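Local coordinates for protein receptor-type adenylate cyclase GRESAG 4.3 (Trypanosoma brucei, PDB 1FX4) that catalyses the magnesium-dependent conversion of ATP to cyclic AMP and diphosphate through its class III cyclase catalytic domain, the part of the longer receptor-type protein modelled here, at residues 91-94 against 95-99; 38-41 against 42-46; 78-81 against 82-85. All coordinates share one frame; numbering follows the deposited sequence.

Contact 1: residues 91-94 against 95-99. Unlike the reference sequence in segment 95-99: Val95 (reference Leu).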
# COMPACT_ATOMS: atom_id res chain seq x y z
N GLU A 91 22.46 -14.38 0.77
CA GLU A 91 23.01 -14.91 2.01
C GLU A 91 22.04 -15.83 2.75
O GLU A 91 22.07 -15.92 3.97
CB GLU A 91 23.46 -13.78 2.94
CG GLU A 91 24.52 -12.85 2.36
CD GLU A 91 24.86 -11.71 3.31
OE1 GLU A 91 24.86 -11.94 4.54
OE2 GLU A 91 25.11 -10.57 2.83
N THR A 92 21.19 -16.51 1.99
CA THR A 92 20.23 -17.44 2.55
C THR A 92 19.59 -18.24 1.44
O THR A 92 19.49 -17.76 0.31
CB THR A 92 19.11 -16.70 3.35
OG1 THR A 92 18.21 -17.67 3.91
CG2 THR A 92 18.30 -15.76 2.43
N ASN A 93 19.24 -19.49 1.72
CA ASN A 93 18.56 -20.27 0.71
C ASN A 93 17.13 -20.45 1.18
O ASN A 93 16.31 -21.04 0.48
CB ASN A 93 19.23 -21.64 0.50
CG ASN A 93 18.89 -22.23 -0.87
OD1 ASN A 93 19.38 -21.76 -1.90
ND2 ASN A 93 18.01 -23.24 -0.89
N ALA A 94 16.82 -19.88 2.35
CA ALA A 94 15.50 -19.99 2.96
C ALA A 94 14.35 -19.44 2.11
O ALA A 94 13.24 -19.99 2.13
CB ALA A 94 15.50 -19.33 4.33
N VAL A 95 14.60 -18.37 1.36
CA VAL A 95 13.56 -17.76 0.52
C VAL A 95 13.22 -18.71 -0.64
O VAL A 95 12.06 -18.90 -0.97
CB VAL A 95 14.06 -16.42 -0.03
CG1 VAL A 95 13.03 -15.71 -0.91
CG2 VAL A 95 14.42 -15.42 1.07
N ASP A 96 14.24 -19.30 -1.24
CA ASP A 96 14.02 -20.21 -2.34
C ASP A 96 13.32 -21.48 -1.86
O ASP A 96 12.42 -21.97 -2.52
CB ASP A 96 15.34 -20.51 -3.04
CG ASP A 96 15.85 -19.31 -3.82
OD1 ASP A 96 15.45 -19.15 -5.00
OD2 ASP A 96 16.58 -18.48 -3.24
N GLU A 97 13.70 -21.96 -0.68
CA GLU A 97 13.06 -23.15 -0.14
C GLU A 97 11.58 -22.86 0.06
O GLU A 97 10.73 -23.69 -0.29
CB GLU A 97 13.70 -23.53 1.19
CG GLU A 97 15.15 -23.87 1.07
CD GLU A 97 15.68 -24.47 2.35
OE1 GLU A 97 15.15 -25.53 2.76
OE2 GLU A 97 16.62 -23.88 2.94
N SER A 98 11.27 -21.68 0.60
CA SER A 98 9.88 -21.30 0.81
C SER A 98 9.14 -21.20 -0.52
O SER A 98 8.04 -21.73 -0.65
CB SER A 98 9.78 -19.98 1.57
OG SER A 98 10.12 -20.17 2.93
N TYR A 99 9.74 -20.56 -1.53
CA TYR A 99 9.07 -20.47 -2.83
C TYR A 99 8.74 -21.85 -3.37
O TYR A 99 7.65 -22.07 -3.90
CB TYR A 99 9.91 -19.71 -3.85
CG TYR A 99 9.78 -18.21 -3.76
CD1 TYR A 99 10.89 -17.42 -3.50
CD2 TYR A 99 8.54 -17.59 -3.93
CE1 TYR A 99 10.80 -16.03 -3.42
CE2 TYR A 99 8.43 -16.19 -3.86
CZ TYR A 99 9.56 -15.43 -3.60
OH TYR A 99 9.47 -14.06 -3.51
O HOH W 1 16.94 -17.72 -0.65

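Contact 2: residues 38-41 against 42-46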
# COMPACT_ATOMS: atom_id res chain seq x y z
N VAL A 38 14.10 -7.32 2.03
CA VAL A 38 13.28 -6.28 1.43
C VAL A 38 14.06 -4.97 1.34
O VAL A 38 13.90 -4.23 0.38
CB VAL A 38 11.96 -6.06 2.19
CG1 VAL A 38 11.22 -4.85 1.61
CG2 VAL A 38 11.09 -7.30 2.07
N ALA A 39 14.91 -4.70 2.32
CA ALA A 39 15.71 -3.48 2.30
C ALA A 39 16.66 -3.57 1.11
O ALA A 39 16.88 -2.59 0.42
CB ALA A 39 16.50 -3.34 3.61
N THR A 40 17.20 -4.77 0.86
CA THR A 40 18.11 -4.99 -0.27
C THR A 40 17.32 -4.78 -1.56
O THR A 40 17.78 -4.10 -2.48
CB THR A 40 18.70 -6.41 -0.21
OG1 THR A 40 19.49 -6.54 0.99
CG2 THR A 40 19.58 -6.70 -1.41
N HIS A 41 16.11 -5.34 -1.60
CA HIS A 41 15.21 -5.22 -2.74
C HIS A 41 15.01 -3.74 -3.08
O HIS A 41 15.17 -3.34 -4.24
CB HIS A 41 13.88 -5.92 -2.38
CG HIS A 41 12.69 -5.50 -3.18
ND1 HIS A 41 11.95 -4.38 -2.88
CD2 HIS A 41 12.03 -6.13 -4.19
CE1 HIS A 41 10.89 -4.33 -3.67
NE2 HIS A 41 10.91 -5.38 -4.47
N HIS A 42 14.72 -2.92 -2.06
CA HIS A 42 14.52 -1.48 -2.31
C HIS A 42 15.78 -0.80 -2.84
O HIS A 42 15.72 0.05 -3.72
CB HIS A 42 14.06 -0.76 -1.05
CG HIS A 42 12.60 -0.94 -0.76
ND1 HIS A 42 11.92 -2.09 -1.08
CD2 HIS A 42 11.69 -0.11 -0.20
CE1 HIS A 42 10.65 -1.96 -0.73
NE2 HIS A 42 10.49 -0.77 -0.19
N ARG A 43 16.93 -1.16 -2.27
CA ARG A 43 18.18 -0.56 -2.72
C ARG A 43 18.48 -0.92 -4.17
O ARG A 43 18.90 -0.08 -4.95
CB ARG A 43 19.35 -0.98 -1.84
CG ARG A 43 19.52 -0.18 -0.59
CD ARG A 43 20.92 -0.39 0.00
NE ARG A 43 21.34 -1.79 -0.04
CZ ARG A 43 20.98 -2.73 0.84
NH1 ARG A 43 20.19 -2.42 1.86
NH2 ARG A 43 21.38 -3.98 0.66
N LEU A 44 18.29 -2.19 -4.53
CA LEU A 44 18.55 -2.64 -5.90
C LEU A 44 17.65 -1.91 -6.87
O LEU A 44 18.11 -1.38 -7.89
CB LEU A 44 18.34 -4.15 -6.06
CG LEU A 44 19.23 -5.09 -5.25
CD1 LEU A 44 18.80 -6.52 -5.52
CD2 LEU A 44 20.70 -4.88 -5.64
N ILE A 45 16.35 -1.88 -6.56
CA ILE A 45 15.42 -1.21 -7.45
C ILE A 45 15.69 0.28 -7.59
O ILE A 45 15.62 0.82 -8.69
CB ILE A 45 13.95 -1.50 -7.06
CG1 ILE A 45 13.68 -3.00 -7.28
CG2 ILE A 45 13.01 -0.63 -7.87
CD1 ILE A 45 12.29 -3.47 -6.78
N ARG A 46 16.01 0.95 -6.49
CA ARG A 46 16.30 2.38 -6.56
C ARG A 46 17.56 2.69 -7.36
O ARG A 46 17.63 3.73 -8.02
CB ARG A 46 16.34 2.99 -5.16
CG ARG A 46 14.95 3.08 -4.57
CD ARG A 46 14.92 3.54 -3.13
NE ARG A 46 13.54 3.85 -2.77
CZ ARG A 46 12.95 3.53 -1.62
NH1 ARG A 46 13.62 2.88 -0.67
NH2 ARG A 46 11.68 3.87 -1.43

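Contact 3: residues 78-81 against 82-85. Unlike the reference sequence in segment 82-85: Cys84 (reference Arg).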
# COMPACT_ATOMS: atom_id res chain seq x y z
N ALA A 78 13.33 -3.22 -16.14
CA ALA A 78 12.67 -4.47 -15.75
C ALA A 78 13.55 -5.69 -16.00
O ALA A 78 13.60 -6.61 -15.19
CB ALA A 78 11.35 -4.61 -16.49
N GLN A 79 14.25 -5.70 -17.13
CA GLN A 79 15.12 -6.81 -17.46
C GLN A 79 16.28 -6.87 -16.50
O GLN A 79 16.62 -7.94 -15.99
CB GLN A 79 15.61 -6.69 -18.90
CG GLN A 79 16.64 -7.74 -19.27
CD GLN A 79 16.75 -7.91 -20.76
OE1 GLN A 79 17.80 -7.64 -21.35
NE2 GLN A 79 15.65 -8.33 -21.39
N GLU A 80 16.89 -5.72 -16.22
CA GLU A 80 18.02 -5.68 -15.32
C GLU A 80 17.57 -6.01 -13.90
O GLU A 80 18.32 -6.58 -13.12
CB GLU A 80 18.71 -4.32 -15.36
CG GLU A 80 20.17 -4.40 -14.95
CD GLU A 80 20.96 -5.42 -15.77
OE1 GLU A 80 21.85 -6.08 -15.19
OE2 GLU A 80 20.69 -5.57 -17.00
N LEU A 81 16.33 -5.66 -13.57
CA LEU A 81 15.81 -5.97 -12.25
C LEU A 81 15.87 -7.49 -12.06
O LEU A 81 16.45 -7.97 -11.10
CB LEU A 81 14.38 -5.45 -12.09
CG LEU A 81 13.74 -5.55 -10.70
CD1 LEU A 81 12.53 -4.62 -10.65
CD2 LEU A 81 13.31 -6.97 -10.38
N GLN A 82 15.28 -8.26 -12.97
CA GLN A 82 15.28 -9.71 -12.84
C GLN A 82 16.69 -10.30 -12.76
O GLN A 82 16.97 -11.18 -11.91
CB GLN A 82 14.51 -10.36 -13.98
CG GLN A 82 13.04 -9.93 -14.04
CD GLN A 82 12.27 -10.38 -12.81
OE1 GLN A 82 12.72 -11.27 -12.09
NE2 GLN A 82 11.11 -9.77 -12.57
N LEU A 83 17.59 -9.79 -13.60
CA LEU A 83 18.96 -10.27 -13.61
C LEU A 83 19.73 -9.92 -12.33
O LEU A 83 20.46 -10.76 -11.80
CB LEU A 83 19.70 -9.73 -14.85
CG LEU A 83 19.19 -10.34 -16.16
CD1 LEU A 83 19.67 -9.53 -17.35
CD2 LEU A 83 19.66 -11.81 -16.26
N CYS A 84 19.56 -8.70 -11.84
CA CYS A 84 20.23 -8.25 -10.63
C CYS A 84 19.79 -9.09 -9.43
O CYS A 84 20.61 -9.58 -8.67
CB CYS A 84 19.94 -6.77 -10.36
SG CYS A 84 20.85 -5.62 -11.50
N PHE A 85 18.48 -9.28 -9.30
CA PHE A 85 17.95 -10.07 -8.19
C PHE A 85 18.42 -11.53 -8.27
O PHE A 85 18.69 -12.16 -7.25
CB PHE A 85 16.42 -10.01 -8.20
CG PHE A 85 15.86 -8.82 -7.49
CD1 PHE A 85 16.08 -7.53 -7.96
CD2 PHE A 85 15.10 -8.98 -6.33
CE1 PHE A 85 15.57 -6.42 -7.29
CE2 PHE A 85 14.59 -7.87 -5.65
CZ PHE A 85 14.81 -6.59 -6.14

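Contact 1: residues 91-94 against 95-99
Asp96 OD2 is gripped twice: by water 1, which sits 2.7 Å away and also donates to Thr92 O, and by the backbone N of Gly131. Since Asp96 OD1 has the hydroxyl of Tyr125 as its partner, the buried carboxylate is well satisfied. The same water accepts a weak bond from Val95 N, 3.2 Å off, and so links the loop to the first turn of helix 94-109. Here Thr92 does the capping: its OG1 accepts from Ala94 N at 3.0 Å. With OG1 turned anti to the Thr92 nitrogen (chi1 -178°), CG2 is left to meet Val95 CG2 at 4.1 Å, the two side chains crossing at about a right angle. One turn on, Glu97 N binds Asn93 O at 3.0 Å and Ser98 N binds Ala94 O. Glu97 also folds its CG against Asn93, 3.5 Å from ND2, with the amide and carboxylate planes 36° apart. This is a capped helix start, with Asn93 and Glu97 on the exposed side and Val95, Asp96 and Ser98 turned into the protein. Val95, Ser98 and Tyr99 lie on Leu26 of helix 23-29, and Ser98 OG bonds His30 just beyond it, while Asp96 reaches Tyr125 of helix 122-128.

Contact 2: residues 38-41 against 42-46
Two neighbouring histidines share a hydrogen bond: His41 ND1 and His42 ND1 are 2.9 Å apart, and either may be the donor. His42 ND1 lies at the edge of the His41 ring and in its plane; the rings meet rim to rim with planes at 46°. A CH-pi contact covers one face of His41, where Ile45 CD1 stands 3.6 Å from the ring centroid. CG of His41 swings anti to its own nitrogen (chi1 159°), which lets the ring lie across the end of Ile45. Backbone bonds from His42, Arg43, Leu44 and Ile45 to the carbonyls four residues back make this ordinary alpha-helix, part of helix 34-51 in the class III cyclase catalytic domain. His41 packs on Ile20 of inner strand 13-20, which carries the magnesium ligand Asp19, and Ile45 on Phe64 of inner strand 63-68; Val38 lies close to the second ligand, Asp62. On the polar side, Arg43 bends at chi3 (-42°) and lays its guanidinium over Thr40 CA; NH2 gives a weak bond to Thr40 OG1 at 3.2 Å, which also bonds Asp36 O. Among apolar contacts, Val38 CG1 runs alongside His42, 3.8 Å from CE1, and Thr40 CG2 lies beside Leu44.

Contact 3: residues 78-81 against 82-85
Leu81 laps over the ring of Phe85 one turn further on: its CD2 stands 4.2 Å from the ring centroid and 30° off the normal, an off-centre CH-pi contact, and comes within 3.7 Å of Phe85 CD1. Leu81 gets there because CG is anti to the backbone nitrogen (chi1 -173°), which sends the isobutyl group along the helix toward the later turn, where it crosses the ring obliquely. Beneath this pair Phe85 N bonds Leu81 O at 3.0 Å, nearly straight, and Cys84 N bonds Glu80 O at a shorter 2.8 Å. Cys84, an arginine in the reference sequence, rests its SG by Glu80 O, 3.2 Å away, and near Glu80 CG. Glu80 bends at chi2 (55°), which also brings OE2 to 4.1 Å from Leu83 CD1. The same Leu83 methyl also meets Gln79 CG, the two side chains running alongside each other. Gln82, buried, is held at both ends of its amide, NE2 by Val134 O and OE1 by Arg222. Helix 71-87 packs against helix 34-51 through Leu81 on Leu48 and Phe85 on Leu44, against strand 134-141 where both touch Val134, and against strand 176-179, where Ala78 and Gln82 reach Val176.

Followed from the N terminus, contact 2 comes first, on helix 34-51, then contact 3 on helix 71-87, and last contact 1 at the start of helix 94-109. Each is local, joining residues about one helical turn apart within a continuous stretch of eight or nine, so none closes a long loop and none nests in or crosses another. Between contacts 2 and 3 run strands 55-60 and 63-68; between 3 and 1 lies only a short linker. Contacts 2 and 3 touch directly, His41 on Phe85 and Ile45 on Leu81, so the two helices join as neighbours against the sheet. Contact 1 stands apart, its nearest atoms about 7 Å from contact 2, and lies where helix 94-109 packs on helix 23-29.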